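Local coordinates for ParB-like N-terminal domain-containing protein (Pyrococcus furiosus, PDB 1VK1) that probably binds ATP and acts as a kinase, perhaps on free L-serine, pairing a ParB/sulfiredoxin-like domain with a SerK-type C-terminal domain, at residues E42-T45 with I49-K52; L66-H71 with V88-F93; A75-Q78 with R84-S87. One frame throughout, in Å; residues are numbered along the deposited sequence.

Contact 1 (E42-T45 with I49-K52)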
loop_
_atom_site.group_PDB
_atom_site.type_symbol
_atom_site.label_atom_id
_atom_site.label_comp_id
_atom_site.label_asym_id
_atom_site.label_seq_id
_atom_site.Cartn_x
_atom_site.Cartn_y
_atom_site.Cartn_z
ATOM N N GLU A 42 12.696 11.141 5.619
ATOM C CA GLU A 42 12.796 12.390 6.376
ATOM C C GLU A 42 12.534 12.185 7.862
ATOM O O GLU A 42 13.246 12.741 8.702
ATOM C CB GLU A 42 11.846 13.443 5.802
ATOM C CG GLU A 42 12.233 14.023 4.463
ATOM C CD GLU A 42 11.368 15.222 4.077
ATOM O OE1 GLU A 42 10.481 15.639 4.885
ATOM O OE2 GLU A 42 11.561 15.753 2.958
ATOM N N SER A 43 11.496 11.416 8.195
ATOM C CA SER A 43 11.129 11.191 9.591
ATOM C C SER A 43 12.183 10.377 10.363
ATOM O O SER A 43 12.546 10.721 11.494
ATOM C CB SER A 43 9.773 10.514 9.662
ATOM O OG SER A 43 8.771 11.353 9.115
ATOM N N VAL A 44 12.651 9.291 9.784
ATOM C CA VAL A 44 13.572 8.426 10.489
ATOM C C VAL A 44 14.912 9.117 10.679
ATOM O O VAL A 44 15.530 8.972 11.728
ATOM C CB VAL A 44 13.676 7.003 9.844
ATOM C CG1 VAL A 44 14.536 7.008 8.578
ATOM C CG2 VAL A 44 14.201 6.027 10.823
ATOM N N THR A 45 15.356 9.881 9.686
ATOM C CA THR A 45 16.627 10.608 9.826
ATOM C C THR A 45 16.477 11.806 10.750
ATOM O O THR A 45 17.390 12.100 11.521
ATOM C CB THR A 45 17.202 11.028 8.471
ATOM O OG1 THR A 45 16.284 11.842 7.769
ATOM C CG2 THR A 45 17.498 9.845 7.572
ATOM N N ILE A 49 14.886 7.637 15.146
ATOM C CA ILE A 49 14.256 6.491 15.792
ATOM C C ILE A 49 13.363 5.754 14.807
ATOM O O ILE A 49 12.579 6.374 14.101
ATOM C CB ILE A 49 13.415 6.950 17.017
ATOM C CG1 ILE A 49 14.322 7.590 18.099
ATOM C CG2 ILE A 49 12.626 5.796 17.622
ATOM C CD1 ILE A 49 15.320 6.643 18.762
ATOM N N PHE A 50 13.512 4.437 14.770
ATOM C CA PHE A 50 12.635 3.549 14.022
ATOM C C PHE A 50 11.683 2.938 15.023
ATOM O O PHE A 50 12.098 2.238 15.932
ATOM C CB PHE A 50 13.513 2.474 13.349
ATOM C CG PHE A 50 12.779 1.615 12.367
ATOM C CD1 PHE A 50 12.669 1.976 11.045
ATOM C CD2 PHE A 50 12.197 0.432 12.766
ATOM C CE1 PHE A 50 11.992 1.172 10.145
ATOM C CE2 PHE A 50 11.512 -0.371 11.833
ATOM C CZ PHE A 50 11.416 0.007 10.558
ATOM N N TRP A 51 10.405 3.223 14.878
ATOM C CA TRP A 51 9.452 2.843 15.939
ATOM C C TRP A 51 8.353 1.887 15.545
ATOM O O TRP A 51 7.575 1.462 16.416
ATOM C CB TRP A 51 8.871 4.070 16.613
ATOM C CG TRP A 51 8.247 5.004 15.728
ATOM C CD1 TRP A 51 8.814 6.139 15.198
ATOM C CD2 TRP A 51 6.872 5.006 15.290
ATOM N NE1 TRP A 51 7.889 6.811 14.431
ATOM C CE2 TRP A 51 6.694 6.140 14.478
ATOM C CE3 TRP A 51 5.774 4.155 15.493
ATOM C CZ2 TRP A 51 5.482 6.443 13.874
ATOM C CZ3 TRP A 51 4.572 4.472 14.885
ATOM C CH2 TRP A 51 4.446 5.597 14.089
ATOM N N LYS A 52 8.247 1.568 14.267
ATOM C CA LYS A 52 7.161 0.723 13.799
ATOM C C LYS A 52 7.755 -0.519 13.157
ATOM O O LYS A 52 8.313 -0.430 12.049
ATOM C CB LYS A 52 6.276 1.480 12.786
ATOM C CG LYS A 52 4.937 0.807 12.549
ATOM C CD LYS A 52 4.014 1.637 11.643
ATOM C CE LYS A 52 2.701 0.893 11.362
ATOM N NZ LYS A 52 1.716 1.728 10.599
#
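V44, near the C-terminal end of helix 34-47, meets the backbone of I49 and the ring of F50 through a single methyl group, CG2. Two torsions decide the encounter. In V44 chi1 is 77°, which leaves CG1 between the backbone N and the carbonyl carbon and swings CG2 anti to the N, on the side where the chain returns as strand 49-50. F50 has CG anti to its own N (chi1 -171°), and the ring presents its rim to the helix. CG2 therefore comes to the edge of the phenyl group, near its plane, with 4.3 Å between V44 CG2 and F50 CD1. This is a loose apolar touch at the rim, not a CH-pi contact over a face. The same methyl approaches the peptide that joins the two strand residues: V44 CG2 lies 3.7 Å from I49 O. I49 takes part through its main chain, since its CB points away from the helix. The segments come close because only three residues part them; the CA atoms of V44 and I49 are 5.7 Å apart. No hydrogen bond links them directly. S47 mediates instead, its OG bonding both S43 O and I49 N and so tying the helix end to the start of the strand. V44 also packs on L80 of helix 71-80 and on L238, while F50 rests on L77 of that helix and on L241 near the C-terminus. Strand 49-50 pairs antiparallel with strand 236-237, so the last turns of helix 34-47 lie against helix 71-80 and the C-terminal segment.

Contact 2 (L66-H71 with V88-F93). With PO4 (phosphate ion), chain B.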
loop_
_atom_site.group_PDB
_atom_site.type_symbol
_atom_site.label_atom_id
_atom_site.label_comp_id
_atom_site.label_asym_id
_atom_site.label_seq_id
_atom_site.Cartn_x
_atom_site.Cartn_y
_atom_site.Cartn_z
ATOM N N LEU A 66 8.152 -12.631 3.063
ATOM C CA LEU A 66 7.175 -11.713 2.529
ATOM C C LEU A 66 7.076 -10.508 3.431
ATOM O O LEU A 66 6.865 -10.652 4.623
ATOM C CB LEU A 66 5.821 -12.432 2.476
ATOM C CG LEU A 66 4.580 -11.580 2.198
ATOM C CD1 LEU A 66 4.622 -10.955 0.801
ATOM C CD2 LEU A 66 3.330 -12.420 2.398
ATOM N N ILE A 67 7.192 -9.309 2.856
ATOM C CA ILE A 67 6.840 -8.100 3.568
ATOM C C ILE A 67 5.317 -8.062 3.626
ATOM O O ILE A 67 4.663 -7.948 2.617
ATOM C CB ILE A 67 7.387 -6.835 2.885
ATOM C CG1 ILE A 67 8.933 -6.820 2.915
ATOM C CG2 ILE A 67 6.816 -5.598 3.574
ATOM C CD1 ILE A 67 9.547 -5.721 2.077
ATOM N N VAL A 68 4.776 -8.144 4.831
ATOM C CA VAL A 68 3.330 -8.022 5.053
ATOM C C VAL A 68 3.015 -6.531 5.168
ATOM O O VAL A 68 2.149 -6.028 4.498
ATOM C CB VAL A 68 2.891 -8.840 6.274
ATOM C CG1 VAL A 68 1.443 -8.588 6.595
ATOM C CG2 VAL A 68 3.127 -10.310 6.014
ATOM N N ASP A 69 3.747 -5.841 6.036
ATOM C CA ASP A 69 3.607 -4.419 6.232
ATOM C C ASP A 69 4.973 -3.801 6.416
ATOM O O ASP A 69 5.783 -4.306 7.180
ATOM C CB ASP A 69 2.740 -4.122 7.481
ATOM C CG ASP A 69 2.506 -2.666 7.658
ATOM O OD1 ASP A 69 1.961 -2.031 6.723
ATOM O OD2 ASP A 69 2.880 -2.053 8.667
ATOM N N GLY A 70 5.205 -2.694 5.723
ATOM C CA GLY A 70 6.444 -1.934 5.858
ATOM C C GLY A 70 7.265 -1.763 4.595
ATOM O O GLY A 70 8.471 -1.566 4.674
ATOM N N HIS A 71 6.641 -1.760 3.424
ATOM C CA HIS A 71 7.374 -1.567 2.178
ATOM C C HIS A 71 8.163 -0.272 2.145
ATOM O O HIS A 71 9.310 -0.255 1.713
ATOM C CB HIS A 71 6.436 -1.610 0.958
ATOM C CG HIS A 71 5.847 -2.954 0.697
ATOM N ND1 HIS A 71 4.727 -3.426 1.356
ATOM C CD2 HIS A 71 6.237 -3.947 -0.141
ATOM C CE1 HIS A 71 4.465 -4.650 0.911
ATOM N NE2 HIS A 71 5.372 -4.993 0.024
ATOM N N VAL A 88 8.383 -8.241 13.270
ATOM C CA VAL A 88 7.508 -9.220 13.893
ATOM C C VAL A 88 7.228 -10.255 12.825
ATOM O O VAL A 88 6.800 -9.905 11.731
ATOM C CB VAL A 88 6.204 -8.565 14.401
ATOM C CG1 VAL A 88 5.200 -9.630 14.909
ATOM C CG2 VAL A 88 6.511 -7.562 15.491
ATOM N N ILE A 89 7.462 -11.522 13.144
ATOM C CA ILE A 89 7.273 -12.625 12.219
ATOM C C ILE A 89 5.904 -13.279 12.486
ATOM O O ILE A 89 5.639 -13.723 13.598
ATOM C CB ILE A 89 8.391 -13.673 12.396
ATOM C CG1 ILE A 89 9.779 -13.022 12.437
ATOM C CG2 ILE A 89 8.287 -14.762 11.324
ATOM C CD1 ILE A 89 10.107 -12.272 11.280
ATOM N N LEU A 90 5.056 -13.300 11.473
ATOM C CA LEU A 90 3.690 -13.785 11.521
ATOM C C LEU A 90 3.578 -15.118 10.789
ATOM O O LEU A 90 4.371 -15.414 9.882
ATOM C CB LEU A 90 2.786 -12.788 10.756
ATOM C CG LEU A 90 2.781 -11.334 11.153
ATOM C CD1 LEU A 90 1.939 -10.521 10.181
ATOM C CD2 LEU A 90 2.253 -11.167 12.548
ATOM N N ASP A 91 2.580 -15.918 11.170
ATOM C CA ASP A 91 2.114 -17.015 10.329
ATOM C C ASP A 91 1.048 -16.408 9.427
ATOM O O ASP A 91 -0.038 -16.097 9.887
ATOM C CB ASP A 91 1.532 -18.147 11.183
ATOM C CG ASP A 91 0.857 -19.249 10.341
ATOM O OD1 ASP A 91 0.870 -19.168 9.072
ATOM O OD2 ASP A 91 0.285 -20.228 10.871
ATOM N N TYR A 92 1.374 -16.250 8.159
ATOM C CA TYR A 92 0.521 -15.482 7.249
ATOM C C TYR A 92 -0.884 -16.094 7.121
ATOM O O TYR A 92 -1.861 -15.370 7.007
ATOM C CB TYR A 92 1.184 -15.368 5.890
ATOM C CG TYR A 92 0.568 -14.306 5.015
ATOM C CD1 TYR A 92 0.443 -12.972 5.469
ATOM C CD2 TYR A 92 0.130 -14.596 3.740
ATOM C CE1 TYR A 92 -0.123 -11.988 4.666
ATOM C CE2 TYR A 92 -0.425 -13.619 2.944
ATOM C CZ TYR A 92 -0.555 -12.312 3.413
ATOM O OH TYR A 92 -1.107 -11.337 2.621
ATOM N N PHE A 93 -0.982 -17.427 7.195
ATOM C CA PHE A 93 -2.272 -18.111 6.958
ATOM C C PHE A 93 -3.021 -18.432 8.230
ATOM O O PHE A 93 -4.022 -19.139 8.212
ATOM C CB PHE A 93 -2.062 -19.301 6.037
ATOM C CG PHE A 93 -1.725 -18.885 4.641
ATOM C CD1 PHE A 93 -2.706 -18.307 3.818
ATOM C CD2 PHE A 93 -0.431 -19.000 4.155
ATOM C CE1 PHE A 93 -2.411 -17.889 2.544
ATOM C CE2 PHE A 93 -0.129 -18.573 2.860
ATOM C CZ PHE A 93 -1.126 -18.025 2.056
HETATM P P PO4 B . 3.411 -0.340 2.972
HETATM O O1 PO4 B . 3.166 -0.363 1.355
HETATM O O2 PO4 B . 4.637 0.639 3.183
HETATM O O3 PO4 B . 2.177 0.196 3.608
HETATM O O4 PO4 B . 3.758 -1.744 3.426
#
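V68 and Y92 mark the closest backbone approach, 8.3 Å between their CA atoms, because strands 65-67 and 84-90 run antiparallel on either side of strand 54-58 and share no hydrogen bond. L66 CD2 sits almost on the normal of the Y92 ring, 3.9 Å from its centroid, a CH-pi contact over one face. V68 uses both branches: CG1, anti to the backbone N (chi1 173°), lies 4.1 Å from L90 CD1, which leaves CG2 beside the N to meet the same ring obliquely, 3.8 Å from Y92 CD1. The phenol is turned to place its OH on H225, which helps fix the ring. V68 and D69 both face L55, forming a classic beta bulge where the chain turns a corner and leads into the sequence DGHHR, which resembles the conserved motif of ParB/sulfiredoxin-like proteins, at the start of helix 71-80. There a phosphate, probably from the crystallisation liquor, is gripped by three bonds to one oxygen, O4. G70 N, at the N-cap, and H71 N each donate to O4, both at 2.9 Å. The third comes from H71 ND1, 2.8 Å from O4, which lies in the plane of the imidazole. H29 N holds the far nitrogen, NE2, and I67 CG2 covers one ring face. H72 ND1 also binds the phosphate, consistent with a nucleotide-phosphate site as in relatives.

Contact 3 (A75-Q78 with R84-S87)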
loop_
_atom_site.group_PDB
_atom_site.type_symbol
_atom_site.label_atom_id
_atom_site.label_comp_id
_atom_site.label_asym_id
_atom_site.label_seq_id
_atom_site.Cartn_x
_atom_site.Cartn_y
_atom_site.Cartn_z
ATOM N N ALA A 75 12.199 -0.043 2.031
ATOM C CA ALA A 75 12.822 0.598 0.897
ATOM C C ALA A 75 13.602 1.840 1.333
ATOM O O ALA A 75 14.679 2.119 0.801
ATOM C CB ALA A 75 11.773 0.958 -0.160
ATOM N N GLY A 76 13.070 2.589 2.299
ATOM C CA GLY A 76 13.772 3.755 2.804
ATOM C C GLY A 76 15.061 3.384 3.511
ATOM O O GLY A 76 16.100 4.020 3.307
ATOM N N LEU A 77 15.011 2.341 4.322
ATOM C CA LEU A 77 16.204 1.862 4.988
ATOM C C LEU A 77 17.242 1.365 3.987
ATOM O O LEU A 77 18.435 1.615 4.161
ATOM C CB LEU A 77 15.855 0.771 6.003
ATOM C CG LEU A 77 15.140 1.228 7.278
ATOM C CD1 LEU A 77 14.785 0.021 8.103
ATOM C CD2 LEU A 77 15.936 2.274 8.088
ATOM N N GLN A 78 16.812 0.643 2.965
ATOM C CA GLN A 78 17.745 0.202 1.935
ATOM C C GLN A 78 18.376 1.396 1.243
ATOM O O GLN A 78 19.596 1.419 1.031
ATOM C CB GLN A 78 17.089 -0.752 0.923
ATOM C CG GLN A 78 16.840 -2.159 1.530
ATOM C CD GLN A 78 16.830 -3.264 0.540
ATOM O OE1 GLN A 78 17.393 -4.352 0.778
ATOM N NE2 GLN A 78 16.163 -3.043 -0.537
ATOM N N ARG A 84 19.509 -3.932 8.505
ATOM C CA ARG A 84 18.529 -4.745 9.200
ATOM C C ARG A 84 17.377 -3.882 9.671
ATOM O O ARG A 84 17.500 -2.654 9.716
ATOM C CB ARG A 84 19.183 -5.455 10.396
ATOM C CG ARG A 84 19.682 -4.475 11.495
ATOM C CD ARG A 84 20.430 -5.119 12.659
ATOM N NE ARG A 84 21.732 -5.629 12.259
ATOM C CZ ARG A 84 22.801 -4.873 12.117
ATOM N NH1 ARG A 84 22.747 -3.554 12.347
ATOM N NH2 ARG A 84 23.944 -5.428 11.719
ATOM N N ALA A 85 16.267 -4.522 10.029
ATOM C CA ALA A 85 15.173 -3.804 10.650
ATOM C C ALA A 85 14.489 -4.696 11.672
ATOM O O ALA A 85 14.333 -5.899 11.458
ATOM C CB ALA A 85 14.151 -3.333 9.628
ATOM N N PRO A 86 14.027 -4.110 12.783
ATOM C CA PRO A 86 13.217 -4.855 13.741
ATOM C C PRO A 86 11.888 -5.280 13.128
ATOM O O PRO A 86 11.228 -4.474 12.474
ATOM C CB PRO A 86 12.974 -3.852 14.860
ATOM C CG PRO A 86 13.138 -2.530 14.266
ATOM C CD PRO A 86 14.156 -2.686 13.156
ATOM N N SER A 87 11.535 -6.534 13.355
ATOM C CA SER A 87 10.460 -7.195 12.665
ATOM C C SER A 87 9.658 -8.108 13.593
ATOM O O SER A 87 10.184 -8.699 14.525
ATOM C CB SER A 87 11.031 -8.034 11.516
ATOM O OG SER A 87 11.791 -7.264 10.596
#
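R84 opens the strand that faces L77 of helix 71-80, and it is the backbone of R84 that touches: L77 CD1 lies 4.1 Å from R84 O. The arginine CB points away from the helix, and the guanidinium goes to the C-terminal end of the chain, where NH1 bonds the carbonyl oxygens of D240 and F242. The next residue, A85, carries the contact. Its CB is directed toward the helix and meets the end of the leucine, L77 CD1 to A85 CB being 3.7 Å. The small methyl can be reached because the leucine is stretched out: its CG is anti to the carbonyl carbon and CD1 continues the chain outward (chi2 176°), spanning the 8.1 Å between the CA atoms of L77 and A85. The alanine backbone bonds I21 of the antiparallel strand 19-22. P86 turns its ring to other partners, F50 and F20, and its backbone joins M54 on the parallel side. S87, whose backbone pairs with V19, bends its hydroxyl back along its own strand, donating from OG to A85 O at 3.0 Å, with the donor about 51° out of the carbonyl plane. Helix 71-80 thus covers one end of a mixed sheet, packing on the strand that follows it. Strands 54-58 and 84-90 are parallel neighbours, connected through hairpin partner 65-67 and this helix, a topology in keeping with the ParB/sulfiredoxin-like fold.

Overall arrangement
All three contacts lie within the one ParB-like domain, without a direct hydrogen bond between paired segments. Each is mainly core: V44, F50, L66, V68, Y92, L77 and A85 are buried, while I49 in contact 1, L90 in contact 2 and R84 in contact 3 are partly exposed. Contacts 1 and 3, centres about 10 Å apart, join directly: F50 CE1 approaches L77 CD1 to 3.6 Å, so helices 34-47 and 71-80 share one apolar patch. Contacts 2 and 3 both use strand 84-90. Contact 2 is also apolar across its segments, with an aromatic face added, while the chain of 66-71 goes on to bind a phosphate at the start of helix 71-80.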